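Local atomic coordinates of citrate synthase (Metallosphaera sedula, PDB entry 6ABW), a protein that probably condenses acetyl-CoA with oxaloacetate and water to give citrate and free CoA, a step of the tricarboxylic acid cycle. Residues Glu86-Leu98 and Met107-Tyr119. Residues are numbered along the deposited sequence; the frame is centred on the assembly and turned at random.
Sequences EVPQQVIDMIYSL and MMETAFSALSSIY
Val-91 enters a hole bordered by Ala-111, Ala-114, Leu-115 and Ile-118, meeting the definition of a knob-into-hole contact. Its two methyls divide the work: CG1, anti to the backbone N (chi1 179°), turns to Ala-111, while CG2 lies 3.8 Å from Ile-118 CD1 and also touches Leu-115 CD2. On one flank the bent chain of Met-94 lays its methyl across the small side chains of the partner helix, CE being 3.6 Å from Ala-114 CB and equally near Thr-110 CG2. Ile-95 straddles the next turn, with CG1 on the methyl of Ala-111 and CG2 3.7 Å from Met-107 CE, the side chains of Ile-95 and Met-107 crossing at about a right angle. The side chains of Leu-98 and Met-107 slide past each other in opposite directions, Leu-98 CD1 coming 3.9 Å from Met-107 CG.

The axes of segments 89-97 and 107-119 approach to 9.3 Å at 157°; with a short link between consecutive helices, this is an antiparallel helical hairpin within the mostly helical citrate synthase fold. No hydrogen bond crosses it, and Ala-111 and Ala-114 admit the bulkier side chains opposite.

At the other end Pro-88, the N-cap residue of helix 89-97, sets its CD 3.4 Å from Tyr-119 OH, oblique to the ring, and its CG against Ile-118 CG2. A glycine in its place would probably leave the phenol end of Tyr-119 and the Ile-118 methyls without this apolar cover and let the helix start flex. Ile-118 CG2 in turn sits 3.9 Å above the centre of the Tyr-119 ring, which also makes a cation-pi contact with Arg-138. Farther out, Thr-110 OG1 hydrogen-bonds to Gly-106 O, Met-94 packs on Met-94 of the second subunit, and Ser-113 OG hydrogen-bonds to Ser-113 OG of that subunit.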
loop_
_atom_site.group_PDB
_atom_site.type_symbol
_atom_site.label_atom_id
_atom_site.label_comp_id
_atom_site.label_asym_id
_atom_site.label_seq_id
_atom_site.Cartn_x
_atom_site.Cartn_y
_atom_site.Cartn_z
ATOM N N GLU A 86 9.327 -21.635 2.689
ATOM C CA GLU A 86 8.041 -22.291 2.518
ATOM C C GLU A 86 6.924 -21.342 2.956
ATOM O O GLU A 86 6.963 -20.732 4.045
ATOM C CB GLU A 86 7.933 -23.686 3.278
ATOM C CG GLU A 86 8.393 -23.718 4.760
ATOM C CD GLU A 86 8.966 -25.101 5.299
ATOM O OE1 GLU A 86 8.214 -26.106 5.233
ATOM O OE2 GLU A 86 10.143 -25.179 5.846
ATOM N N VAL A 87 5.961 -21.152 2.052
ATOM C CA VAL A 87 4.715 -20.422 2.368
ATOM C C VAL A 87 3.507 -21.314 2.129
ATOM O O VAL A 87 3.624 -22.286 1.443
ATOM C CB VAL A 87 4.600 -19.141 1.513
ATOM C CG1 VAL A 87 5.809 -18.242 1.867
ATOM C CG2 VAL A 87 4.550 -19.416 0.012
ATOM N N PRO A 88 2.334 -20.928 2.631
ATOM C CA PRO A 88 1.209 -21.835 2.395
ATOM C C PRO A 88 0.835 -21.891 0.965
ATOM O O PRO A 88 1.006 -20.906 0.200
ATOM C CB PRO A 88 0.094 -21.255 3.247
ATOM C CG PRO A 88 0.768 -20.407 4.226
ATOM C CD PRO A 88 1.977 -19.849 3.549
ATOM N N GLN A 89 0.310 -23.046 0.591
ATOM C CA GLN A 89 -0.124 -23.287 -0.761
ATOM C C GLN A 89 -1.110 -22.241 -1.311
ATOM O O GLN A 89 -1.089 -21.952 -2.524
ATOM C CB GLN A 89 -0.671 -24.723 -0.949
ATOM C CG GLN A 89 0.387 -25.567 -1.666
ATOM C CD GLN A 89 0.502 -25.232 -3.141
ATOM O OE1 GLN A 89 -0.501 -24.875 -3.799
ATOM N NE2 GLN A 89 1.718 -25.380 -3.698
ATOM N N GLN A 90 -1.903 -21.657 -0.420
ATOM C CA GLN A 90 -2.879 -20.662 -0.799
ATOM C C GLN A 90 -2.192 -19.426 -1.399
ATOM O O GLN A 90 -2.746 -18.812 -2.306
ATOM C CB GLN A 90 -3.741 -20.270 0.387
ATOM C CG GLN A 90 -4.685 -21.359 0.861
ATOM C CD GLN A 90 -4.057 -22.470 1.681
ATOM O OE1 GLN A 90 -2.931 -22.361 2.215
ATOM N NE2 GLN A 90 -4.777 -23.565 1.767
ATOM N N VAL A 91 -0.988 -19.071 -0.908
ATOM C CA VAL A 91 -0.269 -17.924 -1.469
ATOM C C VAL A 91 0.154 -18.237 -2.916
ATOM O O VAL A 91 -0.001 -17.403 -3.832
ATOM C CB VAL A 91 0.956 -17.558 -0.629
ATOM C CG1 VAL A 91 1.679 -16.387 -1.243
ATOM C CG2 VAL A 91 0.497 -17.153 0.746
ATOM N N ILE A 92 0.694 -19.451 -3.118
ATOM C CA ILE A 92 1.087 -19.899 -4.418
ATOM C C ILE A 92 -0.129 -19.941 -5.350
ATOM O O ILE A 92 -0.070 -19.462 -6.492
ATOM C CB ILE A 92 1.807 -21.288 -4.370
ATOM C CG1 ILE A 92 3.050 -21.292 -3.487
ATOM C CG2 ILE A 92 2.065 -21.820 -5.780
ATOM C CD1 ILE A 92 3.977 -20.145 -3.728
ATOM N N ASP A 93 -1.252 -20.484 -4.865
ATOM C CA ASP A 93 -2.476 -20.601 -5.678
ATOM C C ASP A 93 -2.909 -19.229 -6.151
ATOM O O ASP A 93 -3.384 -19.047 -7.290
ATOM C CB ASP A 93 -3.642 -21.207 -4.879
ATOM C CG ASP A 93 -3.442 -22.691 -4.476
ATOM O OD1 ASP A 93 -2.479 -23.346 -4.955
ATOM O OD2 ASP A 93 -4.277 -23.170 -3.625
ATOM N N MET A 94 -2.759 -18.245 -5.296
ATOM C CA MET A 94 -3.179 -16.905 -5.671
ATOM C C MET A 94 -2.369 -16.323 -6.780
ATOM O O MET A 94 -2.919 -15.734 -7.721
ATOM C CB MET A 94 -3.087 -15.960 -4.487
ATOM C CG MET A 94 -4.166 -16.315 -3.466
ATOM S SD MET A 94 -4.243 -15.215 -2.011
ATOM C CE MET A 94 -3.595 -13.734 -2.743
ATOM N N ILE A 95 -1.056 -16.516 -6.722
ATOM C CA ILE A 95 -0.197 -16.070 -7.785
ATOM C C ILE A 95 -0.623 -16.700 -9.147
ATOM O O ILE A 95 -0.670 -16.017 -10.201
ATOM C CB ILE A 95 1.296 -16.374 -7.472
ATOM C CG1 ILE A 95 1.814 -15.517 -6.313
ATOM C CG2 ILE A 95 2.169 -16.156 -8.717
ATOM C CD1 ILE A 95 3.065 -16.139 -5.680
ATOM N N TYR A 96 -0.879 -18.000 -9.085
ATOM C CA TYR A 96 -1.223 -18.769 -10.275
ATOM C C TYR A 96 -2.675 -18.551 -10.713
ATOM O O TYR A 96 -3.031 -18.939 -11.802
ATOM C CB TYR A 96 -0.986 -20.274 -10.044
ATOM C CG TYR A 96 0.448 -20.636 -10.322
ATOM C CD1 TYR A 96 1.424 -20.438 -9.349
ATOM C CD2 TYR A 96 0.823 -21.156 -11.529
ATOM C CE1 TYR A 96 2.764 -20.749 -9.566
ATOM C CE2 TYR A 96 2.157 -21.498 -11.762
ATOM C CZ TYR A 96 3.109 -21.264 -10.803
ATOM O OH TYR A 96 4.396 -21.619 -11.041
ATOM N N SER A 97 -3.487 -17.844 -9.943
ATOM C CA SER A 97 -4.862 -17.591 -10.389
ATOM C C SER A 97 -5.042 -16.204 -11.059
ATOM O O SER A 97 -6.065 -15.955 -11.682
ATOM C CB SER A 97 -5.808 -17.754 -9.224
ATOM O OG SER A 97 -5.706 -16.633 -8.438
ATOM N N LEU A 98 -4.042 -15.325 -10.945
ATOM C CA LEU A 98 -4.078 -14.038 -11.662
ATOM C C LEU A 98 -3.862 -14.255 -13.158
ATOM O O LEU A 98 -3.261 -15.252 -13.561
ATOM C CB LEU A 98 -3.067 -13.099 -11.056
ATOM C CG LEU A 98 -3.390 -12.649 -9.630
ATOM C CD1 LEU A 98 -2.211 -11.885 -9.010
ATOM C CD2 LEU A 98 -4.607 -11.734 -9.643
ATOM N N MET A 107 1.380 -8.815 -9.216
ATOM C CA MET A 107 1.303 -10.152 -8.675
ATOM C C MET A 107 2.048 -10.262 -7.332
ATOM O O MET A 107 1.580 -10.892 -6.378
ATOM C CB MET A 107 1.860 -11.129 -9.710
ATOM C CG MET A 107 1.077 -11.102 -10.993
ATOM S SD MET A 107 1.751 -12.212 -12.272
ATOM C CE MET A 107 1.541 -13.709 -11.477
ATOM N N MET A 108 3.227 -9.655 -7.234
ATOM C CA MET A 108 3.917 -9.572 -5.969
ATOM C C MET A 108 3.080 -8.873 -4.901
ATOM O O MET A 108 3.085 -9.283 -3.762
ATOM C CB MET A 108 5.259 -8.830 -6.100
ATOM C CG MET A 108 6.296 -9.448 -6.976
ATOM S SD MET A 108 7.844 -8.457 -6.872
ATOM C CE MET A 108 8.290 -8.448 -5.254
ATOM N N GLU A 109 2.448 -7.759 -5.227
ATOM C CA GLU A 109 1.626 -6.994 -4.335
ATOM C C GLU A 109 0.522 -7.899 -3.746
ATOM O O GLU A 109 0.284 -7.896 -2.498
ATOM C CB GLU A 109 1.044 -5.780 -5.088
ATOM C CG GLU A 109 0.210 -4.823 -4.300
ATOM C CD GLU A 109 -0.733 -3.996 -5.168
ATOM O OE1 GLU A 109 -1.583 -4.585 -5.882
ATOM O OE2 GLU A 109 -0.740 -2.779 -5.087
ATOM N N THR A 110 -0.080 -8.728 -4.585
ATOM C CA THR A 110 -1.161 -9.581 -4.173
ATOM C C THR A 110 -0.648 -10.673 -3.232
ATOM O O THR A 110 -1.205 -10.928 -2.170
ATOM C CB THR A 110 -1.876 -10.156 -5.387
ATOM O OG1 THR A 110 -2.335 -9.082 -6.210
ATOM C CG2 THR A 110 -3.084 -10.977 -4.969
ATOM N N ALA A 111 0.459 -11.290 -3.615
ATOM C CA ALA A 111 1.100 -12.287 -2.774
ATOM C C ALA A 111 1.560 -11.760 -1.433
ATOM O O ALA A 111 1.307 -12.354 -0.418
ATOM C CB ALA A 111 2.216 -12.955 -3.533
ATOM N N PHE A 112 2.096 -10.546 -1.391
ATOM C CA PHE A 112 2.508 -9.938 -0.122
ATOM C C PHE A 112 1.307 -9.550 0.728
ATOM O O PHE A 112 1.423 -9.610 1.951
ATOM C CB PHE A 112 3.467 -8.764 -0.344
ATOM C CG PHE A 112 4.869 -9.188 -0.302
ATOM C CD1 PHE A 112 5.486 -9.738 -1.383
ATOM C CD2 PHE A 112 5.541 -9.181 0.942
ATOM C CE1 PHE A 112 6.795 -10.224 -1.276
ATOM C CE2 PHE A 112 6.837 -9.690 1.061
ATOM C CZ PHE A 112 7.443 -10.241 -0.035
ATOM N N SER A 113 0.147 -9.246 0.096
ATOM C CA SER A 113 -1.063 -8.953 0.915
ATOM C C SER A 113 -1.510 -10.234 1.591
ATOM O O SER A 113 -1.850 -10.219 2.781
ATOM C CB SER A 113 -2.298 -8.325 0.187
ATOM O OG SER A 113 -1.898 -7.213 -0.597
ATOM N N ALA A 114 -1.448 -11.347 0.864
ATOM C CA ALA A 114 -1.778 -12.637 1.463
ATOM C C ALA A 114 -0.824 -13.057 2.546
ATOM O O ALA A 114 -1.234 -13.539 3.582
ATOM C CB ALA A 114 -1.879 -13.720 0.383
ATOM N N LEU A 115 0.464 -12.862 2.345
ATOM C CA LEU A 115 1.477 -13.077 3.385
ATOM C C LEU A 115 1.232 -12.195 4.596
ATOM O O LEU A 115 1.383 -12.629 5.715
ATOM C CB LEU A 115 2.875 -12.869 2.824
ATOM C CG LEU A 115 3.414 -13.826 1.759
ATOM C CD1 LEU A 115 4.718 -13.263 1.232
ATOM C CD2 LEU A 115 3.580 -15.180 2.371
ATOM N N SER A 116 0.814 -10.941 4.394
ATOM C CA SER A 116 0.461 -10.123 5.493
ATOM C C SER A 116 -0.698 -10.682 6.353
ATOM O O SER A 116 -0.616 -10.651 7.590
ATOM C CB SER A 116 0.250 -8.682 5.048
ATOM O OG SER A 116 -0.103 -7.826 6.102
ATOM N N SER A 117 -1.726 -11.201 5.720
ATOM C CA SER A 117 -2.872 -11.767 6.384
ATOM C C SER A 117 -2.510 -13.027 7.155
ATOM O O SER A 117 -3.089 -13.299 8.202
ATOM C CB SER A 117 -3.930 -12.100 5.319
ATOM O OG SER A 117 -4.478 -10.889 4.786
ATOM N N ILE A 118 -1.558 -13.804 6.644
ATOM C CA ILE A 118 -1.163 -15.074 7.262
ATOM C C ILE A 118 -0.096 -14.873 8.369
ATOM O O ILE A 118 -0.203 -15.490 9.428
ATOM C CB ILE A 118 -0.684 -16.026 6.145
ATOM C CG1 ILE A 118 -1.873 -16.367 5.261
ATOM C CG2 ILE A 118 0.012 -17.248 6.710
ATOM C CD1 ILE A 118 -1.520 -16.981 3.947
ATOM N N TYR A 119 0.929 -14.069 8.114
ATOM C CA TYR A 119 2.112 -13.960 8.924
ATOM C C TYR A 119 2.262 -12.661 9.670
ATOM O O TYR A 119 3.185 -12.550 10.502
ATOM C CB TYR A 119 3.339 -14.154 8.058
ATOM C CG TYR A 119 3.565 -15.518 7.493
ATOM C CD1 TYR A 119 3.767 -16.619 8.334
ATOM C CD2 TYR A 119 3.686 -15.688 6.159
ATOM C CE1 TYR A 119 3.965 -17.877 7.798
ATOM C CE2 TYR A 119 3.949 -16.935 5.621
ATOM C CZ TYR A 119 4.102 -18.016 6.454
ATOM O OH TYR A 119 4.363 -19.254 5.881
#